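Local coordinates for oxaloacetate acetyl hydrolase (Cryphonectria parasitica, PDB 3LYE), which is a fungal enzyme of the phosphoenolpyruvate phosphomutase family, whose members are built on a TIM-barrel fold, at residues L165-D170 with E190-G195. Residues are numbered along the deposited sequence; the frame is centred on the assembly and turned at random.
Sequences LIARTD and EGADVG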
loop_
_atom_site.group_PDB
_atom_site.type_symbol
_atom_site.label_atom_id
_atom_site.label_comp_id
_atom_site.label_asym_id
_atom_site.label_seq_id
_atom_site.Cartn_x
_atom_site.Cartn_y
_atom_site.Cartn_z
ATOM N N LEU A 165 20.121 -16.934 1.749
ATOM C CA LEU A 165 19.371 -17.090 2.959
ATOM C C LEU A 165 20.306 -17.175 4.143
ATOM O O LEU A 165 21.169 -18.058 4.202
ATOM C CB LEU A 165 18.483 -18.343 2.894
ATOM C CG LEU A 165 17.621 -18.507 4.174
ATOM C CD1 LEU A 165 16.496 -17.434 4.244
ATOM C CD2 LEU A 165 17.055 -19.900 4.229
ATOM N N ILE A 166 20.145 -16.250 5.075
ATOM C CA ILE A 166 20.929 -16.180 6.284
ATOM C C ILE A 166 20.093 -16.689 7.423
ATOM O O ILE A 166 18.998 -16.185 7.705
ATOM C CB ILE A 166 21.364 -14.723 6.578
ATOM C CG1 ILE A 166 22.217 -14.164 5.442
ATOM C CG2 ILE A 166 22.075 -14.622 7.952
ATOM C CD1 ILE A 166 21.845 -12.705 5.069
ATOM N N ALA A 167 20.598 -17.741 8.070
ATOM C CA ALA A 167 19.940 -18.343 9.211
ATOM C C ALA A 167 20.412 -17.648 10.466
ATOM O O ALA A 167 21.574 -17.766 10.833
ATOM C CB ALA A 167 20.243 -19.844 9.304
ATOM N N ARG A 168 19.505 -16.949 11.121
ATOM C CA ARG A 168 19.806 -16.237 12.361
ATOM C C ARG A 168 19.264 -16.983 13.573
ATOM O O ARG A 168 18.150 -17.504 13.529
ATOM C CB ARG A 168 19.141 -14.846 12.337
ATOM C CG ARG A 168 19.104 -14.140 13.696
ATOM C CD ARG A 168 18.640 -12.720 13.550
ATOM N NE ARG A 168 18.171 -12.215 14.823
ATOM C CZ ARG A 168 17.897 -10.940 15.058
ATOM N NH1 ARG A 168 18.100 -10.032 14.119
ATOM N NH2 ARG A 168 17.440 -10.566 16.242
ATOM N N THR A 169 20.071 -17.030 14.633
ATOM C CA THR A 169 19.652 -17.644 15.869
ATOM C C THR A 169 19.834 -16.599 16.964
ATOM O O THR A 169 20.885 -15.967 17.105
ATOM C CB THR A 169 20.337 -18.975 16.267
ATOM O OG1 THR A 169 19.810 -19.405 17.530
ATOM C CG2 THR A 169 21.801 -18.865 16.386
ATOM N N ASP A 170 18.775 -16.472 17.736
ATOM C CA ASP A 170 18.697 -15.569 18.867
ATOM C C ASP A 170 18.721 -16.394 20.157
ATOM O O ASP A 170 18.362 -15.893 21.211
ATOM C CB ASP A 170 17.373 -14.827 18.805
ATOM C CG ASP A 170 17.396 -13.706 17.809
ATOM O OD1 ASP A 170 18.051 -12.698 18.109
ATOM O OD2 ASP A 170 16.773 -13.827 16.741
ATOM N N GLU A 190 19.868 -27.813 6.214
ATOM C CA GLU A 190 18.583 -27.582 5.553
ATOM C C GLU A 190 18.704 -26.686 4.314
ATOM O O GLU A 190 17.713 -26.526 3.588
ATOM C CB GLU A 190 17.523 -27.036 6.504
ATOM C CG GLU A 190 17.160 -27.912 7.654
ATOM C CD GLU A 190 16.346 -29.128 7.286
ATOM O OE1 GLU A 190 15.711 -29.151 6.207
ATOM O OE2 GLU A 190 16.305 -30.047 8.122
ATOM N N GLY A 191 19.866 -26.074 4.106
ATOM C CA GLY A 191 20.104 -25.245 2.943
ATOM C C GLY A 191 20.409 -23.772 3.147
ATOM O O GLY A 191 20.558 -23.068 2.166
ATOM N N ALA A 192 20.495 -23.297 4.379
ATOM C CA ALA A 192 20.831 -21.913 4.586
ATOM C C ALA A 192 22.247 -21.689 4.044
ATOM O O ALA A 192 23.130 -22.552 4.141
ATOM C CB ALA A 192 20.703 -21.538 6.027
ATOM N N ASP A 193 22.466 -20.491 3.509
ATOM C CA ASP A 193 23.727 -20.116 2.920
ATOM C C ASP A 193 24.762 -19.466 3.819
ATOM O O ASP A 193 25.954 -19.557 3.550
ATOM C CB ASP A 193 23.438 -19.126 1.780
ATOM C CG ASP A 193 22.535 -19.710 0.713
ATOM O OD1 ASP A 193 21.375 -19.261 0.554
ATOM O OD2 ASP A 193 23.013 -20.604 -0.023
ATOM N N VAL A 194 24.284 -18.806 4.864
ATOM C CA VAL A 194 25.108 -18.096 5.805
ATOM C C VAL A 194 24.471 -18.184 7.168
ATOM O O VAL A 194 23.249 -18.250 7.278
ATOM C CB VAL A 194 25.124 -16.575 5.408
ATOM C CG1 VAL A 194 25.956 -15.728 6.362
ATOM C CG2 VAL A 194 25.575 -16.384 3.946
ATOM N N GLY A 195 25.277 -18.155 8.218
ATOM C CA GLY A 195 24.747 -18.194 9.556
ATOM C C GLY A 195 24.973 -16.861 10.277
ATOM O O GLY A 195 25.892 -16.100 9.955
#
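Leu165 and Asp193 join the start of one parallel strand pairing through both backbone and side chain. The carbonyl O of Leu165 accepts two N-H groups: Asp193 N at 2.8 Å, in the carbonyl plane, and Val194 N at a longer 3.3 Å, tilted from that plane. In return Leu165 N gives a nearly straight bond (169°) to Asp193 OD1, 2.9 Å away, which receives it on the anti lone pair. With CG beside its own backbone N (chi1 -59°), the aspartate swings its carboxylate to Leu165; the same OD1 forms a salt bridge with Lys156, and OD2 forms one with Arg17. Two residues along the strand, Ala167 N bonds to Val194 O at 2.8 Å, and Ile166 CA lends the same oxygen a C-H...O contact.

Apolar packing lies on both sides of the pairing. On one face of the sheet, Ile166 and Val194 lie side by side, CG1 of the isoleucine 3.8 Å from CB of the valine. On the opposite side Ala167 turns its methyl to that of Ala192, in the loop leading into strand 194-197, at 3.7 Å between their CB atoms. Ala167 also packs on Tyr145 of helix 142-158 and Ala187 of helix 177-189.

Strand 164-169, helix 177-189 and strand 194-197 form one beta-alpha-beta crossover of the TIM barrel, and a Schellman motif at Gly191 turns the chain back toward the sheet. Since the carboxylate of Asp193 answers a strand N-H and two basic side chains together, it probably stays ionised, so that one carboxylate links the start of strand 194-197 to the backbone of the neighbouring strand and to Lys156 and Arg17.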